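Local coordinates for putative cell adhesion protein (PDB 3LIU) that probably serves as a fimbrillin, a structural subunit of the FimA/Mfa1 family that builds the adhesive pili of a human gut bacterium, at residues A[185-188]-A[193-196]; A[199-204]-A[328-333]; A[269-272]-A[277-280]. All blocks are in the same frame, centred on the assembly; numbering follows the deposited sequence.

Contact 1 (A[185-188]-A[193-196]); sequences IGNP and YESK
Two polar bonds join G186 and N187 to S195, one at its hydroxyl and one at its backbone N. The S195 hydroxyl donates a hydrogen bond to G186 O, with OG to O at 2.8 Å; the donor sits 31° off the carbonyl plane. The second bond runs from the backbone N of S195 to OD1 of the N187 side chain, 2.7 Å long and close to straight, with an N-H...O angle of 169°. CG of N187 lies anti to its own carbonyl carbon (chi1 -64°), and from there the amide oxygen meets the facing strand. S195 OG also bonds to Y315 OH on strand 308-319.

Van der Waals contacts flank this polar centre. CG of the P188 ring rests against Y193 at CZ, 3.8 Å away, an apolar pair whose side chains cross at about a right angle. The Y193 hydroxyl is held by the carbonyl of I367. At the other end, I185 lays CD1 against K196 O at 3.4 Å, while its CB meets S195 CB at 3.8 Å.

The two segments run nearly antiparallel, at the turn from strand 172-185 into strand 193-213. Chemically, the amide and hydroxyl of S195 are both engaged by the loop that leaves strand 172-185. Both bonds use a side chain (S195 OG, N187 OD1), consistent with a loop that follows the strand without ladder pairing between the two segments.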
loop_
_atom_site.group_PDB
_atom_site.type_symbol
_atom_site.label_atom_id
_atom_site.label_comp_id
_atom_site.label_asym_id
_atom_site.label_seq_id
_atom_site.Cartn_x
_atom_site.Cartn_y
_atom_site.Cartn_z
ATOM N N ILE A 185 -23.399 12.995 9.763
ATOM C CA ILE A 185 -23.700 14.407 9.564
ATOM C C ILE A 185 -23.410 15.150 10.838
ATOM O O ILE A 185 -23.443 14.575 11.922
ATOM C CB ILE A 185 -25.208 14.661 9.178
ATOM C CG1 ILE A 185 -26.166 14.006 10.186
ATOM C CG2 ILE A 185 -25.488 14.135 7.799
ATOM C CD1 ILE A 185 -27.568 14.510 10.175
ATOM N N GLY A 186 -23.177 16.445 10.703
ATOM C CA GLY A 186 -23.111 17.362 11.841
ATOM C C GLY A 186 -23.546 18.725 11.348
ATOM O O GLY A 186 -23.802 18.902 10.160
ATOM N N ASN A 187 -23.650 19.702 12.240
ATOM C CA ASN A 187 -23.955 21.076 11.803
ATOM C C ASN A 187 -22.745 22.014 11.855
ATOM O O ASN A 187 -21.892 21.856 12.737
ATOM C CB ASN A 187 -25.095 21.632 12.650
ATOM C CG ASN A 187 -26.389 20.856 12.440
ATOM O OD1 ASN A 187 -26.726 20.494 11.309
ATOM N ND2 ASN A 187 -27.114 20.593 13.527
ATOM N N PRO A 188 -22.668 22.997 10.924
ATOM C CA PRO A 188 -21.654 24.075 10.988
ATOM C C PRO A 188 -22.014 25.124 12.023
ATOM O O PRO A 188 -23.212 25.283 12.336
ATOM C CB PRO A 188 -21.725 24.702 9.598
ATOM C CG PRO A 188 -23.172 24.529 9.197
ATOM C CD PRO A 188 -23.660 23.253 9.862
ATOM N N TYR A 193 -28.480 26.601 8.276
ATOM C CA TYR A 193 -29.245 25.353 8.063
ATOM C C TYR A 193 -28.823 24.210 9.017
ATOM O O TYR A 193 -27.704 24.177 9.551
ATOM C CB TYR A 193 -29.075 24.857 6.603
ATOM C CG TYR A 193 -27.614 24.501 6.296
ATOM C CD1 TYR A 193 -27.072 23.275 6.679
ATOM C CD2 TYR A 193 -26.760 25.421 5.685
ATOM C CE1 TYR A 193 -25.726 22.972 6.434
ATOM C CE2 TYR A 193 -25.418 25.114 5.442
ATOM C CZ TYR A 193 -24.918 23.889 5.830
ATOM O OH TYR A 193 -23.598 23.598 5.617
ATOM N N GLU A 194 -29.720 23.243 9.140
ATOM C CA GLU A 194 -29.483 22.003 9.835
ATOM C C GLU A 194 -29.232 20.833 8.859
ATOM O O GLU A 194 -29.970 20.651 7.923
ATOM C CB GLU A 194 -30.761 21.666 10.603
ATOM C CG GLU A 194 -30.892 22.345 11.930
ATOM C CD GLU A 194 -32.279 22.128 12.521
ATOM O OE1 GLU A 194 -32.658 20.951 12.749
ATOM O OE2 GLU A 194 -32.990 23.133 12.721
ATOM N N SER A 195 -28.239 20.003 9.133
ATOM C CA SER A 195 -28.065 18.775 8.396
ATOM C C SER A 195 -29.123 17.810 8.875
ATOM O O SER A 195 -29.371 17.757 10.063
ATOM C CB SER A 195 -26.694 18.168 8.648
ATOM O OG SER A 195 -25.665 18.988 8.130
ATOM N N LYS A 196 -29.748 17.066 7.960
ATOM C CA LYS A 196 -30.747 16.078 8.325
ATOM C C LYS A 196 -30.335 14.638 8.075
ATOM O O LYS A 196 -30.654 13.785 8.879
ATOM C CB LYS A 196 -32.057 16.369 7.606
ATOM C CG LYS A 196 -32.778 17.588 8.156
ATOM C CD LYS A 196 -33.392 17.354 9.573
ATOM C CE LYS A 196 -33.514 18.679 10.342
ATOM N NZ LYS A 196 -34.488 18.667 11.472
#

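Contact 2 (A[199-204]-A[328-333]); sequences VLKEVF and KENCYY
K201 reaches across to E329 and N330 with its ammonium end, its chain crossing both side chains at a slant. CG of K201 stands anti to the carbonyl carbon (chi1 -75°), and the chain then runs on extended until it bends at chi4, which brings NZ to the corner where the second segment turns. There NZ donates to N330 OD1 at 3.2 Å. The approach is from above the amide: the donor lies 50° out of the carbonyl plane, and the C=O...N angle is 112°, so the bond does not follow a lone pair. The methylene CD comes almost as near, 3.4 Å from N330 OD1, so both NZ and CD touch the amide oxygen. E329 adds a salt bridge at 3.5 Å, from OE1 to K201 NZ. The same ammonium group pairs with D314, whose carboxylate also accepts the backbone N-H of N330.

Farther along, two aromatic rings meet at about a right angle. CE1 of F204 approaches CE1 of Y332 to 4.1 Å, and the tyrosine atom lies at the edge of the phenylalanine ring, near its plane. I310 and K312 of strand 308-319 also touch this pair, the first against F204 and the second against Y332.

Strand 308-319 pairs with both strands 193-213 and 326-336, so the segments meet across an intervening strand, their nearest CA atoms 7.8 Å apart at K201 and N330. Both strands are irregular here: K201 belongs to a classic beta bulge with E202 opposite K312, and N330 and C331 form a G1 bulge opposite G313. With two carboxylates and an amide oxygen round one ammonium, the lysine is likely to stay protonated and to offset the local negative charge.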
loop_
_atom_site.group_PDB
_atom_site.type_symbol
_atom_site.label_atom_id
_atom_site.label_comp_id
_atom_site.label_asym_id
_atom_site.label_seq_id
_atom_site.Cartn_x
_atom_site.Cartn_y
_atom_site.Cartn_z
ATOM N N VAL A 199 -26.950 9.752 2.870
ATOM C CA VAL A 199 -27.001 8.361 2.430
ATOM C C VAL A 199 -25.817 8.137 1.496
ATOM O O VAL A 199 -25.735 8.760 0.416
ATOM C CB VAL A 199 -28.326 8.042 1.697
ATOM C CG1 VAL A 199 -28.365 6.575 1.310
ATOM C CG2 VAL A 199 -29.550 8.427 2.566
ATOM N N LEU A 200 -24.908 7.257 1.918
ATOM C CA LEU A 200 -23.741 6.904 1.148
ATOM C C LEU A 200 -24.085 6.053 -0.087
ATOM O O LEU A 200 -24.756 5.058 0.046
ATOM C CB LEU A 200 -22.741 6.162 2.049
ATOM C CG LEU A 200 -21.433 5.776 1.367
ATOM C CD1 LEU A 200 -20.590 7.065 1.082
ATOM C CD2 LEU A 200 -20.686 4.768 2.248
ATOM N N LYS A 201 -23.597 6.445 -1.266
ATOM C CA LYS A 201 -23.815 5.677 -2.519
ATOM C C LYS A 201 -22.554 5.019 -3.065
ATOM O O LYS A 201 -22.626 3.916 -3.605
ATOM C CB LYS A 201 -24.390 6.572 -3.607
ATOM C CG LYS A 201 -25.887 6.926 -3.416
ATOM C CD LYS A 201 -26.420 7.665 -4.673
ATOM C CE LYS A 201 -27.959 7.737 -4.753
ATOM N NZ LYS A 201 -28.468 9.109 -5.234
ATOM N N GLU A 202 -21.405 5.684 -2.917
ATOM C CA GLU A 202 -20.151 5.197 -3.515
ATOM C C GLU A 202 -18.935 5.707 -2.726
ATOM O O GLU A 202 -18.952 6.801 -2.152
ATOM C CB GLU A 202 -20.057 5.661 -4.991
ATOM C CG GLU A 202 -18.829 5.157 -5.784
ATOM C CD GLU A 202 -19.081 3.845 -6.527
ATOM O OE1 GLU A 202 -20.208 3.325 -6.448
ATOM O OE2 GLU A 202 -18.161 3.327 -7.203
ATOM N N VAL A 203 -17.875 4.904 -2.712
ATOM C CA VAL A 203 -16.587 5.311 -2.207
ATOM C C VAL A 203 -15.540 4.993 -3.265
ATOM O O VAL A 203 -15.599 3.930 -3.905
ATOM C CB VAL A 203 -16.254 4.567 -0.894
ATOM C CG1 VAL A 203 -14.957 5.094 -0.294
ATOM C CG2 VAL A 203 -17.418 4.712 0.128
ATOM N N PHE A 204 -14.609 5.904 -3.513
ATOM C CA PHE A 204 -13.510 5.587 -4.433
ATOM C C PHE A 204 -12.217 6.309 -4.109
ATOM O O PHE A 204 -12.201 7.267 -3.325
ATOM C CB PHE A 204 -13.928 5.739 -5.929
ATOM C CG PHE A 204 -13.998 7.172 -6.447
ATOM C CD1 PHE A 204 -15.057 7.982 -6.136
ATOM C CD2 PHE A 204 -13.002 7.673 -7.273
ATOM C CE1 PHE A 204 -15.147 9.281 -6.625
ATOM C CE2 PHE A 204 -13.065 8.978 -7.777
ATOM C CZ PHE A 204 -14.156 9.779 -7.469
ATOM N N LYS A 328 -29.937 17.113 -1.918
ATOM C CA LYS A 328 -29.015 17.217 -3.041
ATOM C C LYS A 328 -28.496 15.827 -3.285
ATOM O O LYS A 328 -27.843 15.236 -2.430
ATOM C CB LYS A 328 -27.870 18.157 -2.717
ATOM C CG LYS A 328 -26.913 18.413 -3.964
ATOM C CD LYS A 328 -25.891 19.540 -3.699
ATOM C CE LYS A 328 -25.044 19.866 -4.939
ATOM N NZ LYS A 328 -24.048 20.973 -4.688
ATOM N N GLU A 329 -28.785 15.290 -4.452
ATOM C CA GLU A 329 -28.340 13.952 -4.735
ATOM C C GLU A 329 -26.938 13.973 -5.294
ATOM O O GLU A 329 -26.530 14.961 -5.869
ATOM C CB GLU A 329 -29.235 13.301 -5.761
ATOM C CG GLU A 329 -30.644 13.119 -5.313
ATOM C CD GLU A 329 -31.373 12.239 -6.286
ATOM O OE1 GLU A 329 -30.818 11.211 -6.688
ATOM O OE2 GLU A 329 -32.476 12.574 -6.675
ATOM N N ASN A 330 -26.231 12.854 -5.152
ATOM C CA ASN A 330 -24.979 12.620 -5.865
ATOM C C ASN A 330 -23.946 13.706 -5.618
ATOM O O ASN A 330 -23.333 14.207 -6.559
ATOM C CB ASN A 330 -25.294 12.418 -7.366
ATOM C CG ASN A 330 -26.196 11.232 -7.583
ATOM O OD1 ASN A 330 -25.954 10.152 -7.010
ATOM N ND2 ASN A 330 -27.290 11.426 -8.353
ATOM N N CYS A 331 -23.825 14.090 -4.340
ATOM C CA CYS A 331 -22.837 15.011 -3.816
ATOM C C CYS A 331 -21.521 14.306 -3.549
ATOM O O CYS A 331 -21.535 13.237 -2.941
ATOM C CB CYS A 331 -23.237 15.480 -2.411
ATOM S SG CYS A 331 -24.468 16.548 -2.345
ATOM N N TYR A 332 -20.403 14.966 -3.867
ATOM C CA TYR A 332 -19.071 14.452 -3.575
ATOM C C TYR A 332 -18.345 15.221 -2.471
ATOM O O TYR A 332 -18.444 16.465 -2.340
ATOM C CB TYR A 332 -18.169 14.491 -4.814
ATOM C CG TYR A 332 -18.585 13.627 -5.939
ATOM C CD1 TYR A 332 -18.161 12.313 -6.020
ATOM C CD2 TYR A 332 -19.405 14.123 -6.963
ATOM C CE1 TYR A 332 -18.537 11.517 -7.072
ATOM C CE2 TYR A 332 -19.812 13.309 -8.012
ATOM C CZ TYR A 332 -19.367 12.003 -8.067
ATOM O OH TYR A 332 -19.768 11.160 -9.102
ATOM N N TYR A 333 -17.562 14.455 -1.722
ATOM C CA TYR A 333 -16.703 14.946 -0.651
ATOM C C TYR A 333 -15.349 14.213 -0.755
ATOM O O TYR A 333 -15.288 12.954 -0.676
ATOM C CB TYR A 333 -17.336 14.661 0.703
ATOM C CG TYR A 333 -18.737 15.209 0.878
ATOM C CD1 TYR A 333 -19.832 14.488 0.446
ATOM C CD2 TYR A 333 -18.960 16.455 1.483
ATOM C CE1 TYR A 333 -21.139 14.963 0.614
ATOM C CE2 TYR A 333 -20.241 16.955 1.642
ATOM C CZ TYR A 333 -21.342 16.174 1.218
ATOM O OH TYR A 333 -22.621 16.629 1.370
#

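Contact 3 (A[269-272]-A[277-280]); sequences KKHV and ALNH
H271 accepts the backbone N-H of A277 through ND1, with N to ND1 at 2.9 Å and an N-H...N angle of 161°. The amide nitrogen lies essentially in the imidazole plane, so the ring is met at its edge. Accepting at ND1 is consistent with the neutral ring protonated at NE2. At the root of the ring, H271 CB packs on A277 CB at 3.7 Å.

K269 makes the second link. Its CD stands over the centre of the H280 ring, 3.8 Å from the centroid and 9° off the normal, a CH-pi contact. A bend at chi2 (92°) brings that methylene over the face, while NZ is drawn to D275 in the intervening loop.

In the next shell, F282 meets the H280 ring edge-to-face, and L200 touches both H271 and A277. An alanine in place of H271 would probably leave the A277 amide without its acceptor and free the start of the turn to shift.

The backbone bond from H280 N to A277 O, 3.2 Å, closes a type II beta turn, tied by a histidine to the end of short strand 268-270, which pairs with strand 193-213.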
loop_
_atom_site.group_PDB
_atom_site.type_symbol
_atom_site.label_atom_id
_atom_site.label_comp_id
_atom_site.label_asym_id
_atom_site.label_seq_id
_atom_site.Cartn_x
_atom_site.Cartn_y
_atom_site.Cartn_z
ATOM N N LYS A 269 -16.023 1.342 -4.938
ATOM C CA LYS A 269 -17.007 0.450 -4.355
ATOM C C LYS A 269 -18.331 1.167 -4.182
ATOM O O LYS A 269 -18.418 2.221 -3.506
ATOM C CB LYS A 269 -16.550 -0.027 -2.985
ATOM C CG LYS A 269 -17.455 -1.040 -2.316
ATOM C CD LYS A 269 -17.056 -2.472 -2.611
ATOM C CE LYS A 269 -17.991 -3.477 -1.928
ATOM N NZ LYS A 269 -19.193 -3.753 -2.750
ATOM N N LYS A 270 -19.354 0.570 -4.766
ATOM C CA LYS A 270 -20.739 0.962 -4.548
ATOM C C LYS A 270 -21.202 0.507 -3.148
ATOM O O LYS A 270 -20.839 -0.573 -2.715
ATOM C CB LYS A 270 -21.599 0.329 -5.644
ATOM C CG LYS A 270 -23.076 0.706 -5.615
ATOM C CD LYS A 270 -23.808 0.195 -6.881
ATOM C CE LYS A 270 -25.247 0.725 -6.947
ATOM N NZ LYS A 270 -25.712 0.954 -8.356
ATOM N N HIS A 271 -21.971 1.349 -2.454
ATOM C CA HIS A 271 -22.553 1.016 -1.147
ATOM C C HIS A 271 -23.965 0.473 -1.323
ATOM O O HIS A 271 -24.824 1.166 -1.803
ATOM C CB HIS A 271 -22.613 2.252 -0.235
ATOM C CG HIS A 271 -23.022 1.951 1.183
ATOM N ND1 HIS A 271 -22.275 1.152 2.023
ATOM C CD2 HIS A 271 -24.076 2.381 1.922
ATOM C CE1 HIS A 271 -22.859 1.081 3.207
ATOM N NE2 HIS A 271 -23.945 1.830 3.177
ATOM N N VAL A 272 -24.173 -0.782 -0.951
ATOM C CA VAL A 272 -25.511 -1.406 -0.932
ATOM C C VAL A 272 -25.658 -2.202 0.376
ATOM O O VAL A 272 -24.686 -2.813 0.824
ATOM C CB VAL A 272 -25.764 -2.297 -2.192
ATOM C CG1 VAL A 272 -25.778 -1.425 -3.460
ATOM C CG2 VAL A 272 -24.729 -3.415 -2.312
ATOM N N ALA A 277 -19.916 -0.317 1.255
ATOM C CA ALA A 277 -18.699 0.398 0.947
ATOM C C ALA A 277 -17.972 0.750 2.246
ATOM O O ALA A 277 -16.760 0.926 2.267
ATOM C CB ALA A 277 -19.030 1.662 0.147
ATOM N N LEU A 278 -18.739 0.855 3.325
ATOM C CA LEU A 278 -18.189 1.081 4.662
ATOM C C LEU A 278 -17.314 -0.081 5.118
ATOM O O LEU A 278 -17.687 -1.237 5.006
ATOM C CB LEU A 278 -19.320 1.257 5.681
ATOM C CG LEU A 278 -19.977 2.618 5.809
ATOM C CD1 LEU A 278 -20.968 2.547 6.953
ATOM C CD2 LEU A 278 -18.929 3.698 6.061
ATOM N N ASN A 279 -16.159 0.262 5.657
ATOM C CA ASN A 279 -15.153 -0.672 6.041
ATOM C C ASN A 279 -14.539 -1.515 4.910
ATOM O O ASN A 279 -13.759 -2.379 5.174
ATOM C CB ASN A 279 -15.678 -1.540 7.191
ATOM C CG ASN A 279 -16.100 -0.693 8.388
ATOM O OD1 ASN A 279 -17.183 -0.852 8.927
ATOM N ND2 ASN A 279 -15.254 0.229 8.777
ATOM N N HIS A 280 -14.884 -1.265 3.658
ATOM C CA HIS A 280 -14.249 -1.969 2.579
ATOM C C HIS A 280 -12.820 -1.432 2.433
ATOM O O HIS A 280 -12.594 -0.211 2.308
ATOM C CB HIS A 280 -15.007 -1.757 1.277
ATOM C CG HIS A 280 -14.330 -2.366 0.105
ATOM N ND1 HIS A 280 -14.436 -3.710 -0.194
ATOM C CD2 HIS A 280 -13.480 -1.836 -0.805
ATOM C CE1 HIS A 280 -13.710 -3.967 -1.267
ATOM N NE2 HIS A 280 -13.111 -2.854 -1.651
#

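Strand 193-213 is the common thread: contact 1 uses its first residues, contact 2 the following ones, and contact 3 lies on its neighbour, strand 268-270. Contacts 1 and 2 have centres 16 Å apart and meet only where their segments adjoin in sequence. Contacts 2 and 3, at 11 Å between centres, touch directly, with probable hydrogen bonds from K269 N to V203 O (2.8 Å) and from H271 N to K201 O (2.9 Å). Contacts 1 and 3 stay separate, about 11 Å between nearest atoms. Along the chain, contact 3 is nested within the long excursion that contact 2 closes. All three lie on one side of the chain's centre.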